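Local coordinates for protein phosphatidylinositol-specific phospholipase C (Listeria monocytogenes, PDB 2PLC) that belongs to the phosphatidylinositol-specific phospholipase C family, whose X domain is of the TIM-barrel type, at residues D185-P189 with S218-L222; P41-T47 with F224-Q228. One frame throughout, in Å; residues are numbered along the deposited sequence.

In the fold
Two loops that follow neighbouring parallel strands, and a helix start reached through one of them, meet side by side in this TIM-barrel type protein. Contact 1 joins the loops that follow the adjacent strands 180-183 and 212-216. Contact 2 sets the start of helix 226-246, reached through the second of these loops, against helix 40-43 and the loop after it. Their centres are about 11 Å apart, and lie about 18 and 17 Å respectively from the centre of the chain. P226 couples them: its CG, which also packs in contact 2, lies 4.0 Å from T220 CG2 and 4.1 Å from A219 O.

Contact 1 (D185-P189 with S218-L222); sequences DYNGP and SATSL
An inverse gamma turn, Y186-N187-G188, presents its two ends to the backbone of T220 and joins two loops that follow neighbouring parallel strands, 180-183 and 212-216. N187 and T220 form a single beta bridge. In one of its bonds T220 N donates to Y186 O at 3.1 Å, almost straight at 177°. In the other, G188 N reaches T220 O at 2.8 Å; it approaches nearly in line with the C=O bond, but its own N-H is bent to 138°. The same G188 N makes the weak turn-closing bond to Y186 O, so one N-H is shared by two carbonyl oxygens, and these lie 2.9 Å apart.

Next to this polar pairing, the methyl CB of A219 sits 3.7 Å from Y186 O, and its small apolar touch is with P189 CD at 4.1 Å. S221 CB meets G188 CA at 4.0 Å, while its OG, anti to the backbone N (chi1 173°), takes a weak bond from T223 N. K194 further ties the two loops, bonding D185 O and, weakly, S218 O.

Two acceptors so close would repel, and the N-H groups of G188 and T220 probably offset this; the loops are joined mainly by backbone polarity, with little side-chain packing.

Contact 2 (P41-T47 with F224-Q228); sequences PLAQTQT and FTPRQ
A capping box formed by T225 and Q228 opens helix 226-246, and its first turn, led by T225 and P226, docks on the carbonyl groups of helix 40-43 and the residues just after it. T225 N donates to Q228 OE1 at 2.8 Å, in the carbonyl plane and on a lone pair. The return bond, from Q228 N to T225 OG1, is weak. With chi1 at 67°, OG1 of T225 lies between its backbone N and carbonyl carbon, turned to the N-H of Q228, while the carbon side of the threonine faces the other segment: CB lies a close 3.2 Å from P41 O. Its CG2 meets the methyl CD2 of L42 at 4.2 Å, the two side chains crossing at about a right angle.

The P226 ring sits against three carbonyl oxygens, those of P41, L42 and Q44, with CG 3.7 Å from L42 O and CB equally far from Q44 O. A water bridges the segments, donating to P41 O and Q44 O and accepting a weak bond from R227 N. Beyond it the R227 chain bends at chi2 and chi3, bringing NH2 to 3.6 Å from Q44 OE1; this is not a hydrogen bond, and the amide and guanidinium planes stand 85° apart. T47 CG2 comes within 4.1 Å of the same NH2. R227 also makes a cation-pi contact with F259, and Q44 OE1 takes a weak bond from K40.

No direct hydrogen bond crosses this contact. Proline and threonine carbons cover carbonyl oxygens, and the water satisfies two of these, so the helix start is seated by packing and a single bridging water, while the capping box takes up the N-H groups of T225 and, weakly, Q228.

Contact 1 (D185-P189 with S218-L222)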
ATOM      1  N   ASP A 185      14.255   0.032   3.608  1.00 16.58           N
ATOM      2  CA  ASP A 185      15.670   0.127   3.271  1.00 14.15           C
ATOM      3  C   ASP A 185      15.768  -0.109   1.757  1.00 19.33           C
ATOM      4  O   ASP A 185      16.003  -1.233   1.291  1.00 17.95           O
ATOM      5  CB  ASP A 185      16.462  -0.931   4.046  1.00 15.62           C
ATOM      6  CG  ASP A 185      17.937  -0.932   3.696  1.00 20.02           C
ATOM      7  OD1 ASP A 185      18.489   0.144   3.381  1.00 26.25           O
ATOM      8  OD2 ASP A 185      18.551  -2.017   3.732  1.00 23.41           O
ATOM      9  N   TYR A 186      15.559   0.958   0.992  1.00 10.33           N
ATOM     10  CA  TYR A 186      15.583   0.872  -0.467  1.00 21.69           C
ATOM     11  C   TYR A 186      16.926   1.222  -1.111  1.00 24.10           C
ATOM     12  O   TYR A 186      17.221   0.758  -2.215  1.00 31.73           O
ATOM     13  CB  TYR A 186      14.507   1.792  -1.056  1.00 22.71           C
ATOM     14  CG  TYR A 186      14.792   3.256  -0.813  1.00 31.92           C
ATOM     15  CD1 TYR A 186      14.398   3.877   0.373  1.00 34.13           C
ATOM     16  CD2 TYR A 186      15.504   4.011  -1.749  1.00 36.46           C
ATOM     17  CE1 TYR A 186      14.710   5.218   0.625  1.00 39.54           C
ATOM     18  CE2 TYR A 186      15.823   5.351  -1.506  1.00 42.95           C
ATOM     19  CZ  TYR A 186      15.425   5.947  -0.319  1.00 43.17           C
ATOM     20  OH  TYR A 186      15.753   7.265  -0.076  1.00 50.67           O
ATOM     21  N   ASN A 187      17.725   2.035  -0.422  1.00 24.62           N
ATOM     22  CA  ASN A 187      19.012   2.498  -0.947  1.00 26.98           C
ATOM     23  C   ASN A 187      20.125   1.463  -1.148  1.00 24.85           C
ATOM     24  O   ASN A 187      21.016   1.311  -0.314  1.00 30.97           O
ATOM     25  CB  ASN A 187      19.525   3.676  -0.112  1.00 32.70           C
ATOM     26  CG  ASN A 187      20.464   4.584  -0.890  1.00 41.13           C
ATOM     27  OD1 ASN A 187      20.497   4.565  -2.121  1.00 37.80           O
ATOM     28  ND2 ASN A 187      21.226   5.396  -0.166  1.00 47.19           N
ATOM     29  N   GLY A 188      20.059   0.778  -2.286  1.00 23.75           N
ATOM     30  CA  GLY A 188      21.044  -0.218  -2.670  1.00 23.80           C
ATOM     31  C   GLY A 188      21.526  -1.266  -1.683  1.00 28.27           C
ATOM     32  O   GLY A 188      22.734  -1.443  -1.544  1.00 29.42           O
ATOM     33  N   PRO A 189      20.631  -1.975  -0.979  1.00 24.65           N
ATOM     34  CA  PRO A 189      21.112  -2.988  -0.038  1.00 21.56           C
ATOM     35  C   PRO A 189      21.455  -4.264  -0.806  1.00 23.03           C
ATOM     36  O   PRO A 189      21.008  -4.441  -1.936  1.00 22.62           O
ATOM     37  CB  PRO A 189      19.893  -3.212   0.850  1.00 17.28           C
ATOM     38  CG  PRO A 189      18.770  -3.071  -0.119  1.00 15.47           C
ATOM     39  CD  PRO A 189      19.163  -1.847  -0.907  1.00 19.41           C
ATOM     40  N   SER A 218      10.654  -4.146  -1.997  1.00 16.55           N
ATOM     41  CA  SER A 218      11.274  -3.325  -3.037  1.00 10.96           C
ATOM     42  C   SER A 218      12.585  -2.614  -2.680  1.00 14.34           C
ATOM     43  O   SER A 218      12.844  -2.295  -1.519  1.00 12.54           O
ATOM     44  CB  SER A 218      10.259  -2.291  -3.526  1.00 18.41           C
ATOM     45  OG  SER A 218       9.683  -1.594  -2.432  1.00 15.59           O
ATOM     46  N   ALA A 219      13.384  -2.331  -3.707  1.00  9.95           N
ATOM     47  CA  ALA A 219      14.663  -1.645  -3.551  1.00 16.34           C
ATOM     48  C   ALA A 219      15.200  -1.184  -4.912  1.00 20.43           C
ATOM     49  O   ALA A 219      14.725  -1.631  -5.956  1.00 22.47           O
ATOM     50  CB  ALA A 219      15.665  -2.560  -2.881  1.00  5.92           C
ATOM     51  N   THR A 220      16.171  -0.271  -4.890  1.00 20.41           N
ATOM     52  CA  THR A 220      16.796   0.242  -6.112  1.00 19.10           C
ATOM     53  C   THR A 220      18.281   0.335  -5.857  1.00 26.56           C
ATOM     54  O   THR A 220      18.716   0.411  -4.709  1.00 20.99           O
ATOM     55  CB  THR A 220      16.379   1.678  -6.473  1.00 22.07           C
ATOM     56  OG1 THR A 220      15.134   2.010  -5.852  1.00 35.93           O
ATOM     57  CG2 THR A 220      16.243   1.807  -7.974  1.00 22.79           C
ATOM     58  N   SER A 221      19.042   0.409  -6.942  1.00 21.39           N
ATOM     59  CA  SER A 221      20.490   0.509  -6.886  1.00 20.81           C
ATOM     60  C   SER A 221      20.951   1.070  -8.223  1.00 20.34           C
ATOM     61  O   SER A 221      20.212   1.016  -9.216  1.00 25.65           O
ATOM     62  CB  SER A 221      21.099  -0.875  -6.659  1.00 21.66           C
ATOM     63  OG  SER A 221      22.508  -0.836  -6.749  1.00 30.44           O
ATOM     64  N   LEU A 222      22.148   1.652  -8.235  1.00 21.98           N
ATOM     65  CA  LEU A 222      22.712   2.202  -9.463  1.00 24.79           C
ATOM     66  C   LEU A 222      23.027   1.053 -10.410  1.00 28.35           C
ATOM     67  O   LEU A 222      22.847   1.168 -11.623  1.00 33.11           O
ATOM     68  CB  LEU A 222      24.003   2.972  -9.170  1.00 30.07           C
ATOM     69  CG  LEU A 222      23.935   4.170  -8.223  1.00 35.90           C
ATOM     70  CD1 LEU A 222      25.325   4.748  -8.048  1.00 38.47           C
ATOM     71  CD2 LEU A 222      22.988   5.226  -8.758  1.00 35.94           C
TER

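Contact 2 (P41-T47 with F224-Q228)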
ATOM      1  N   PRO A  41      13.788   0.932 -17.417  1.00 25.58           N
ATOM      2  CA  PRO A  41      14.373  -0.063 -16.504  1.00 22.75           C
ATOM      3  C   PRO A  41      14.621   0.407 -15.062  1.00 24.53           C
ATOM      4  O   PRO A  41      14.652  -0.404 -14.135  1.00 27.08           O
ATOM      5  CB  PRO A  41      15.666  -0.463 -17.219  1.00 23.06           C
ATOM      6  CG  PRO A  41      15.996   0.757 -18.042  1.00 27.91           C
ATOM      7  CD  PRO A  41      14.660   1.151 -18.584  1.00 18.59           C
ATOM      8  N   LEU A  42      14.751   1.717 -14.873  1.00 19.77           N
ATOM      9  CA  LEU A  42      14.990   2.292 -13.553  1.00 23.61           C
ATOM     10  C   LEU A  42      13.702   2.792 -12.887  1.00 22.60           C
ATOM     11  O   LEU A  42      13.554   2.734 -11.657  1.00 19.05           O
ATOM     12  CB  LEU A  42      15.957   3.473 -13.673  1.00 29.42           C
ATOM     13  CG  LEU A  42      17.269   3.273 -14.433  1.00 34.54           C
ATOM     14  CD1 LEU A  42      17.938   4.625 -14.641  1.00 37.82           C
ATOM     15  CD2 LEU A  42      18.179   2.320 -13.671  1.00 40.55           C
ATOM     16  N   ALA A  43      12.790   3.301 -13.712  1.00 18.27           N
ATOM     17  CA  ALA A  43      11.530   3.862 -13.251  1.00 17.89           C
ATOM     18  C   ALA A  43      10.380   2.876 -13.055  1.00 16.80           C
ATOM     19  O   ALA A  43       9.581   3.039 -12.140  1.00 17.71           O
ATOM     20  CB  ALA A  43      11.097   4.983 -14.192  1.00 10.49           C
ATOM     21  N   GLN A  44      10.285   1.865 -13.908  1.00 21.43           N
ATOM     22  CA  GLN A  44       9.190   0.902 -13.813  1.00 20.23           C
ATOM     23  C   GLN A  44       9.212  -0.005 -12.577  1.00 19.45           C
ATOM     24  O   GLN A  44      10.257  -0.528 -12.197  1.00 21.69           O
ATOM     25  CB  GLN A  44       9.140   0.051 -15.080  1.00 14.57           C
ATOM     26  CG  GLN A  44       7.926  -0.848 -15.172  1.00 21.29           C
ATOM     27  CD  GLN A  44       8.015  -1.819 -16.325  1.00 25.67           C
ATOM     28  OE1 GLN A  44       9.107  -2.189 -16.750  1.00 24.59           O
ATOM     29  NE2 GLN A  44       6.867  -2.244 -16.831  1.00 22.37           N
ATOM     30  N   THR A  45       8.045  -0.195 -11.962  1.00 15.89           N
ATOM     31  CA  THR A  45       7.926  -1.061 -10.785  1.00 16.92           C
ATOM     32  C   THR A  45       6.781  -2.069 -10.896  1.00 16.31           C
ATOM     33  O   THR A  45       6.695  -3.000 -10.093  1.00 15.82           O
ATOM     34  CB  THR A  45       7.694  -0.253  -9.514  1.00 15.61           C
ATOM     35  OG1 THR A  45       6.512   0.535  -9.676  1.00 22.81           O
ATOM     36  CG2 THR A  45       8.884   0.653  -9.231  1.00  9.98           C
ATOM     37  N   GLN A  46       5.901  -1.875 -11.880  1.00 15.09           N
ATOM     38  CA  GLN A  46       4.754  -2.762 -12.078  1.00 14.78           C
ATOM     39  C   GLN A  46       4.461  -3.038 -13.558  1.00 18.50           C
ATOM     40  O   GLN A  46       4.923  -2.321 -14.445  1.00 17.46           O
ATOM     41  CB  GLN A  46       3.494  -2.149 -11.447  1.00 13.93           C
ATOM     42  CG  GLN A  46       3.628  -1.696  -9.999  1.00 14.91           C
ATOM     43  CD  GLN A  46       3.864  -2.845  -9.034  1.00 18.21           C
ATOM     44  OE1 GLN A  46       3.462  -3.975  -9.296  1.00 20.02           O
ATOM     45  NE2 GLN A  46       4.517  -2.558  -7.911  1.00  3.87           N
ATOM     46  N   THR A  47       3.692  -4.092 -13.815  1.00 19.57           N
ATOM     47  CA  THR A  47       3.287  -4.438 -15.174  1.00 18.69           C
ATOM     48  C   THR A  47       1.762  -4.417 -15.251  1.00 11.73           C
ATOM     49  O   THR A  47       1.193  -4.164 -16.310  1.00 22.48           O
ATOM     50  CB  THR A  47       3.799  -5.824 -15.612  1.00 18.56           C
ATOM     51  OG1 THR A  47       3.360  -6.817 -14.681  1.00 23.12           O
ATOM     52  CG2 THR A  47       5.311  -5.826 -15.706  1.00 27.95           C
ATOM     53  N   PHE A 224      21.645  -2.156  -9.925  1.00 29.44           N
ATOM     54  CA  PHE A 224      20.591  -3.170  -9.812  1.00 24.07           C
ATOM     55  C   PHE A 224      19.235  -2.473  -9.913  1.00 23.11           C
ATOM     56  O   PHE A 224      18.942  -1.561  -9.145  1.00 22.94           O
ATOM     57  CB  PHE A 224      20.711  -3.900  -8.474  1.00 23.95           C
ATOM     58  CG  PHE A 224      20.617  -5.391  -8.582  1.00 19.06           C
ATOM     59  CD1 PHE A 224      21.372  -6.084  -9.518  1.00 26.34           C
ATOM     60  CD2 PHE A 224      19.782  -6.109  -7.735  1.00 21.14           C
ATOM     61  CE1 PHE A 224      21.297  -7.472  -9.610  1.00 14.92           C
ATOM     62  CE2 PHE A 224      19.698  -7.493  -7.816  1.00 16.64           C
ATOM     63  CZ  PHE A 224      20.456  -8.177  -8.754  1.00 26.54           C
ATOM     64  N   THR A 225      18.428  -2.882 -10.883  1.00 18.84           N
ATOM     65  CA  THR A 225      17.119  -2.276 -11.106  1.00 19.81           C
ATOM     66  C   THR A 225      16.011  -2.900 -10.260  1.00 22.90           C
ATOM     67  O   THR A 225      16.177  -3.996  -9.725  1.00 21.69           O
ATOM     68  CB  THR A 225      16.696  -2.397 -12.591  1.00 18.78           C
ATOM     69  OG1 THR A 225      16.465  -3.776 -12.921  1.00 15.58           O
ATOM     70  CG2 THR A 225      17.768  -1.830 -13.498  1.00 21.14           C
ATOM     71  N   PRO A 226      14.864  -2.199 -10.122  1.00 23.30           N
ATOM     72  CA  PRO A 226      13.748  -2.735  -9.335  1.00 20.06           C
ATOM     73  C   PRO A 226      13.350  -4.120  -9.848  1.00 14.67           C
ATOM     74  O   PRO A 226      13.041  -5.010  -9.061  1.00 19.34           O
ATOM     75  CB  PRO A 226      12.639  -1.711  -9.581  1.00 17.26           C
ATOM     76  CG  PRO A 226      13.409  -0.423  -9.686  1.00 19.05           C
ATOM     77  CD  PRO A 226      14.579  -0.816 -10.561  1.00 18.38           C
ATOM     78  N   ARG A 227      13.402  -4.301 -11.166  1.00 19.66           N
ATOM     79  CA  ARG A 227      13.049  -5.570 -11.793  1.00 17.01           C
ATOM     80  C   ARG A 227      13.995  -6.691 -11.353  1.00 17.18           C
ATOM     81  O   ARG A 227      13.560  -7.813 -11.106  1.00 14.60           O
ATOM     82  CB  ARG A 227      13.064  -5.426 -13.318  1.00 24.44           C
ATOM     83  CG  ARG A 227      12.918  -6.730 -14.084  1.00 27.36           C
ATOM     84  CD  ARG A 227      11.473  -7.109 -14.312  1.00 41.80           C
ATOM     85  NE  ARG A 227      10.851  -6.295 -15.355  1.00 50.27           N
ATOM     86  CZ  ARG A 227       9.711  -6.608 -15.971  1.00 56.93           C
ATOM     87  NH1 ARG A 227       9.060  -7.724 -15.651  1.00 54.27           N
ATOM     88  NH2 ARG A 227       9.210  -5.795 -16.896  1.00 49.63           N
ATOM     89  N   GLN A 228      15.283  -6.378 -11.244  1.00 13.39           N
ATOM     90  CA  GLN A 228      16.274  -7.365 -10.824  1.00 14.87           C
ATOM     91  C   GLN A 228      16.098  -7.776  -9.363  1.00 20.21           C
ATOM     92  O   GLN A 228      16.125  -8.964  -9.048  1.00 22.15           O
ATOM     93  CB  GLN A 228      17.685  -6.845 -11.062  1.00 11.75           C
ATOM     94  CG  GLN A 228      18.034  -6.724 -12.531  1.00 19.69           C
ATOM     95  CD  GLN A 228      19.396  -6.113 -12.741  1.00 21.46           C
ATOM     96  OE1 GLN A 228      19.616  -4.941 -12.438  1.00 22.86           O
ATOM     97  NE2 GLN A 228      20.330  -6.910 -13.245  1.00 23.74           N
TER
HETATM   98  O   HOH W   1      12.593  -1.852 -13.276  1.00 11.93           O